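Putative isomerase YbhH (Escherichia coli, PDB 6OTV) is probably an isomerase of the PrpF family, related in fold to diaminopimelate epimerase, though its substrate and reaction are not established. Local coordinates at residues P188-D193 with G293-Q298; P249-I254 with R266-H271. One frame throughout, in Å; residues are numbered along the deposited sequence.

Contact 1: P188-D193 with G293-Q298; sequences PVTCID and GTVTRQ
Thr190 turns OG1 toward Val295 with a first torsion of -76°, which sets the hydroxyl beside its own backbone N and trans to the carbonyl carbon, while CG2 swings toward Thr294. In Val295, CG2 lies trans to the backbone N and reaches toward Pro188 of strand 187-193, leaving CG1 packed near the threonine hydroxyl. The backbone N of Val295, at the start of the 3-10 segment 295-298, donates to Thr190 OG1 at 2.7 Å, and the bond is nearly straight (172°). The two side chains run past each other in opposite directions, with Val295 CG1 3.7 Å from Thr190 CB. Val295 CG2 lies 3.4 Å from Pro188 O and 4.1 Å from Pro188 CB. On the other flank the methyls meet, Thr190 CG2 to Thr294 CG2 at 3.9 Å. The hydroxyl of Thr294 serves its own side of the junction, bonding to Ser288 O, and Ile200 and Pro202 of strand 197-202 also pack on Val295. Thr190 OG1 accepts from Val295 N, so its own proton is available for Gln180 O. One buried hydroxyl thus links two backbone groups, pinning the start of the 3-10 segment to strand 187-193.

Contact 2: P249-I254 with R266-H271; sequences PKPVLI and RYFMPH
Val252 and Tyr267 form a non-hydrogen-bonded antiparallel pair, followed by the hydrogen-bonded pair Leu253 and Arg266, where Leu253 N meets Arg266 O at 2.9 Å and Arg266 N meets Leu253 O at 2.7 Å. A third bond, Phe268 N to Pro251 O at 3.0 Å, carries the pairing past strand 263-267, the N approaching nearly in line with the C=O (177°). On one face of the hairpin, Val252 CG2 approaches Tyr267 CD1 obliquely at 3.6 Å. Lys250 CG lies 3.4 Å from Tyr267 OH; a bend at chi2 (-103°) keeps CD beside the same oxygen and 3.3 Å from Phe268 O, and another at chi4 lets NZ hydrogen-bond to Val247 O. On the face of Leu253 and Arg266, Leu253 CD1 meets Phe268 CE2 obliquely at 3.7 Å, while Pro251 O sits at the edge of the Phe268 ring, near its plane. Pro251 CG touches Phe268 CB, the side chains crossing at about a right angle, and Pro251 CD lies 3.5 Å from Pro270 CB. The cis peptide before Pro270 lies in the loop after strand 263-267. Arg266 directs its guanidinium away from Leu253, NE bonding to Glu212 O and NH1 to Asn264 OD1. Strand 250-255 lies between 197-202, its parallel neighbour, and 263-267, its antiparallel one; helix 221-237 covers the proline side, with Ile227 against Pro251 and Phe268 and Arg231 against Pro251 and Pro270.

How the contacts relate
From the N terminus, the chain first enters contact 1 at strand 187-193, then passes through strand 197-202 and helices 214-219 and 221-237 before reaching contact 2. There strands 250-255 and 263-267 close a short hairpin. After helix 279-290 the chain returns at residues 293-298 to complete contact 1, so contact 2 is nested inside the longer loop that contact 1 closes. Strand 197-202 bridges them, pairing with 187-193 on one side and 250-255 on the other. The centres lie about 14 Å apart, and Ile254 packs on Thr296 where the two contacts meet. Contact 1 fastens the loop after helix 279-290 to strand 187-193, and contact 2 holds together the hairpin strands and the residues after them.

Contact 1: P188-D193 with G293-Q298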
loop_
_atom_site.group_PDB
_atom_site.type_symbol
_atom_site.label_atom_id
_atom_site.label_comp_id
_atom_site.label_asym_id
_atom_site.label_seq_id
_atom_site.Cartn_x
_atom_site.Cartn_y
_atom_site.Cartn_z
ATOM N N PRO A 188 29.625 -21.726 0.210
ATOM C CA PRO A 188 28.174 -21.675 -0.035
ATOM C C PRO A 188 27.564 -20.455 0.638
ATOM O O PRO A 188 27.667 -20.291 1.855
ATOM C CB PRO A 188 27.663 -22.981 0.583
ATOM C CG PRO A 188 28.661 -23.297 1.652
ATOM C CD PRO A 188 29.993 -22.808 1.140
ATOM N N VAL A 189 26.933 -19.591 -0.158
ATOM C CA VAL A 189 26.307 -18.376 0.341
ATOM C C VAL A 189 24.872 -18.313 -0.171
ATOM O O VAL A 189 24.441 -19.124 -0.991
ATOM C CB VAL A 189 27.078 -17.101 -0.067
ATOM C CG1 VAL A 189 28.537 -17.190 0.367
ATOM C CG2 VAL A 189 26.960 -16.862 -1.567
ATOM N N THR A 190 24.131 -17.328 0.332
ATOM C CA THR A 190 22.767 -17.066 -0.110
ATOM C C THR A 190 22.616 -15.587 -0.431
ATOM O O THR A 190 22.924 -14.731 0.404
ATOM C CB THR A 190 21.738 -17.484 0.947
ATOM O OG1 THR A 190 21.601 -18.910 0.945
ATOM C CG2 THR A 190 20.385 -16.850 0.657
ATOM N N CYS A 191 22.150 -15.295 -1.641
ATOM C CA CYS A 191 21.881 -13.931 -2.073
ATOM C C CYS A 191 20.380 -13.686 -1.995
ATOM O O CYS A 191 19.603 -14.342 -2.696
ATOM C CB CYS A 191 22.399 -13.699 -3.490
ATOM S SG CYS A 191 24.183 -13.935 -3.658
ATOM N N ILE A 192 19.976 -12.753 -1.136
ATOM C CA ILE A 192 18.567 -12.469 -0.909
ATOM C C ILE A 192 18.377 -10.961 -0.810
ATOM O O ILE A 192 19.243 -10.234 -0.311
ATOM C CB ILE A 192 18.038 -13.196 0.351
ATOM C CG1 ILE A 192 16.521 -13.050 0.473
ATOM C CG2 ILE A 192 18.731 -12.681 1.600
ATOM C CD1 ILE A 192 15.925 -13.860 1.606
ATOM N N ASP A 193 17.241 -10.491 -1.318
ATOM C CA ASP A 193 16.877 -9.077 -1.337
ATOM C C ASP A 193 15.558 -8.938 -0.581
ATOM O O ASP A 193 14.479 -9.003 -1.178
ATOM C CB ASP A 193 16.771 -8.566 -2.777
ATOM C CG ASP A 193 16.610 -7.057 -2.860
ATOM O OD1 ASP A 193 16.697 -6.376 -1.817
ATOM O OD2 ASP A 193 16.397 -6.552 -3.980
ATOM N N GLY A 293 15.615 -23.748 1.439
ATOM C CA GLY A 293 16.691 -23.879 0.481
ATOM C C GLY A 293 17.845 -22.915 0.650
ATOM O O GLY A 293 18.817 -23.005 -0.111
ATOM N N THR A 294 17.776 -21.997 1.608
ATOM C CA THR A 294 18.869 -21.060 1.810
ATOM C C THR A 294 20.007 -21.724 2.581
ATOM O O THR A 294 19.841 -22.772 3.212
ATOM C CB THR A 294 18.392 -19.817 2.561
ATOM O OG1 THR A 294 17.851 -20.203 3.830
ATOM C CG2 THR A 294 17.330 -19.075 1.755
ATOM N N VAL A 295 21.180 -21.089 2.523
ATOM C CA VAL A 295 22.339 -21.602 3.244
ATOM C C VAL A 295 22.123 -21.549 4.751
ATOM O O VAL A 295 22.818 -22.247 5.500
ATOM C CB VAL A 295 23.605 -20.822 2.840
ATOM C CG1 VAL A 295 23.618 -19.442 3.486
ATOM C CG2 VAL A 295 24.857 -21.610 3.198
ATOM N N THR A 296 21.166 -20.738 5.214
ATOM C CA THR A 296 20.874 -20.663 6.641
ATOM C C THR A 296 20.368 -21.997 7.178
ATOM O O THR A 296 20.617 -22.332 8.341
ATOM C CB THR A 296 19.856 -19.549 6.901
ATOM O OG1 THR A 296 20.333 -18.326 6.328
ATOM C CG2 THR A 296 19.655 -19.337 8.387
ATOM N N ARG A 297 19.681 -22.780 6.343
ATOM C CA ARG A 297 19.179 -24.079 6.774
ATOM C C ARG A 297 20.297 -25.072 7.065
ATOM O O ARG A 297 20.055 -26.070 7.751
ATOM C CB ARG A 297 18.241 -24.653 5.713
ATOM C CG ARG A 297 17.052 -23.765 5.380
ATOM C CD ARG A 297 16.018 -23.782 6.490
ATOM N NE ARG A 297 14.707 -23.359 6.009
ATOM C CZ ARG A 297 13.582 -23.488 6.703
ATOM N NH1 ARG A 297 13.605 -24.031 7.912
ATOM N NH2 ARG A 297 12.431 -23.077 6.188
ATOM N N GLN A 298 21.505 -24.829 6.557
ATOM C CA GLN A 298 22.658 -25.678 6.832
ATOM C C GLN A 298 23.457 -25.220 8.045
ATOM O O GLN A 298 24.450 -25.867 8.393
ATOM C CB GLN A 298 23.595 -25.723 5.619
ATOM C CG GLN A 298 22.917 -26.001 4.293
ATOM C CD GLN A 298 23.892 -25.958 3.131
ATOM O OE1 GLN A 298 25.090 -25.732 3.318
ATOM N NE2 GLN A 298 23.383 -26.173 1.923
#

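Contact 2: P249-I254 with R266-H271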
loop_
_atom_site.group_PDB
_atom_site.type_symbol
_atom_site.label_atom_id
_atom_site.label_comp_id
_atom_site.label_asym_id
_atom_site.label_seq_id
_atom_site.Cartn_x
_atom_site.Cartn_y
_atom_site.Cartn_z
ATOM N N PRO A 249 25.783 -5.249 -2.023
ATOM C CA PRO A 249 25.019 -5.884 -0.942
ATOM C C PRO A 249 25.779 -5.861 0.374
ATOM O O PRO A 249 27.006 -5.813 0.360
ATOM C CB PRO A 249 24.839 -7.317 -1.438
ATOM C CG PRO A 249 26.086 -7.567 -2.214
ATOM C CD PRO A 249 26.346 -6.259 -2.940
ATOM N N LYS A 250 25.061 -5.872 1.488
ATOM C CA LYS A 250 25.703 -5.919 2.792
ATOM C C LYS A 250 26.044 -7.366 3.129
ATOM O O LYS A 250 25.130 -8.187 3.270
ATOM C CB LYS A 250 24.788 -5.339 3.860
ATOM C CG LYS A 250 24.388 -3.895 3.634
ATOM C CD LYS A 250 25.160 -2.939 4.536
ATOM C CE LYS A 250 24.517 -1.547 4.550
ATOM N NZ LYS A 250 24.344 -0.993 3.175
ATOM N N PRO A 251 27.322 -7.725 3.246
ATOM C CA PRO A 251 27.663 -9.103 3.622
ATOM C C PRO A 251 27.387 -9.354 5.095
ATOM O O PRO A 251 27.597 -8.483 5.944
ATOM C CB PRO A 251 29.159 -9.203 3.299
ATOM C CG PRO A 251 29.653 -7.801 3.365
ATOM C CD PRO A 251 28.516 -6.926 2.922
ATOM N N VAL A 252 26.887 -10.552 5.390
ATOM C CA VAL A 252 26.509 -10.942 6.745
ATOM C C VAL A 252 27.151 -12.284 7.060
ATOM O O VAL A 252 26.860 -13.286 6.396
ATOM C CB VAL A 252 24.984 -11.037 6.921
ATOM C CG1 VAL A 252 24.667 -11.479 8.337
ATOM C CG2 VAL A 252 24.320 -9.705 6.598
ATOM N N LEU A 253 28.012 -12.307 8.073
ATOM C CA LEU A 253 28.533 -13.563 8.595
ATOM C C LEU A 253 27.540 -14.144 9.594
ATOM O O LEU A 253 27.089 -13.445 10.506
ATOM C CB LEU A 253 29.892 -13.348 9.258
ATOM C CG LEU A 253 31.018 -12.819 8.370
ATOM C CD1 LEU A 253 32.329 -12.811 9.138
ATOM C CD2 LEU A 253 31.137 -13.659 7.109
ATOM N N ILE A 254 27.186 -15.415 9.418
ATOM C CA ILE A 254 26.204 -16.054 10.285
ATOM C C ILE A 254 26.834 -17.247 10.991
ATOM O O ILE A 254 27.774 -17.878 10.499
ATOM C CB ILE A 254 24.934 -16.487 9.522
ATOM C CG1 ILE A 254 25.251 -17.585 8.505
ATOM C CG2 ILE A 254 24.283 -15.289 8.846
ATOM C CD1 ILE A 254 24.025 -18.330 8.020
ATOM N N ARG A 266 27.046 -11.233 12.090
ATOM C CA ARG A 266 27.997 -10.126 12.064
ATOM C C ARG A 266 27.721 -9.338 10.792
ATOM O O ARG A 266 27.949 -9.840 9.686
ATOM C CB ARG A 266 29.443 -10.624 12.110
ATOM C CG ARG A 266 29.852 -11.204 13.458
ATOM C CD ARG A 266 29.740 -10.156 14.555
ATOM N NE ARG A 266 30.113 -10.675 15.870
ATOM C CZ ARG A 266 29.257 -11.198 16.746
ATOM N NH1 ARG A 266 27.964 -11.285 16.455
ATOM N NH2 ARG A 266 29.693 -11.637 17.920
ATOM N N TYR A 267 27.230 -8.112 10.950
ATOM C CA TYR A 267 26.679 -7.320 9.854
ATOM C C TYR A 267 27.736 -6.345 9.345
ATOM O O TYR A 267 28.180 -5.462 10.086
ATOM C CB TYR A 267 25.431 -6.575 10.334
ATOM C CG TYR A 267 24.618 -5.884 9.260
ATOM C CD1 TYR A 267 23.830 -6.613 8.380
ATOM C CD2 TYR A 267 24.608 -4.497 9.155
ATOM C CE1 TYR A 267 23.072 -5.982 7.406
ATOM C CE2 TYR A 267 23.852 -3.857 8.185
ATOM C CZ TYR A 267 23.086 -4.605 7.313
ATOM O OH TYR A 267 22.333 -3.974 6.347
ATOM N N PHE A 268 28.130 -6.496 8.085
ATOM C CA PHE A 268 29.146 -5.640 7.488
ATOM C C PHE A 268 28.498 -4.567 6.618
ATOM O O PHE A 268 27.541 -4.839 5.887
ATOM C CB PHE A 268 30.145 -6.470 6.681
ATOM C CG PHE A 268 31.113 -7.234 7.541
ATOM C CD1 PHE A 268 32.339 -6.682 7.883
ATOM C CD2 PHE A 268 30.790 -8.490 8.032
ATOM C CE1 PHE A 268 33.231 -7.377 8.684
ATOM C CE2 PHE A 268 31.679 -9.189 8.834
ATOM C CZ PHE A 268 32.899 -8.632 9.159
ATOM N N MET A 269 29.039 -3.343 6.691
ATOM C CA MET A 269 28.327 -2.170 6.191
ATOM C C MET A 269 28.956 -1.439 5.005
ATOM O O MET A 269 28.879 -0.205 4.959
ATOM C CB MET A 269 28.166 -1.157 7.329
ATOM C CG MET A 269 27.681 -1.740 8.643
ATOM S SD MET A 269 27.811 -0.548 9.994
ATOM C CE MET A 269 29.585 -0.345 10.110
ATOM N N PRO A 270 29.564 -2.118 4.014
ATOM C CA PRO A 270 29.918 -3.519 3.772
ATOM C C PRO A 270 31.350 -3.844 4.181
ATOM O O PRO A 270 31.750 -5.007 4.152
ATOM C CB PRO A 270 29.744 -3.666 2.253
ATOM C CG PRO A 270 29.341 -2.301 1.738
ATOM C CD PRO A 270 29.744 -1.332 2.788
ATOM N N HIS A 271 32.110 -2.817 4.556
ATOM C CA HIS A 271 33.522 -2.985 4.874
ATOM C C HIS A 271 33.752 -3.213 6.365
ATOM O O HIS A 271 34.491 -4.126 6.747
ATOM C CB HIS A 271 34.317 -1.764 4.396
ATOM C CG HIS A 271 34.011 -1.353 2.988
ATOM N ND1 HIS A 271 34.215 -2.181 1.906
ATOM C CD2 HIS A 271 33.523 -0.194 2.485
ATOM C CE1 HIS A 271 33.861 -1.554 0.799
ATOM N NE2 HIS A 271 33.438 -0.346 1.123
#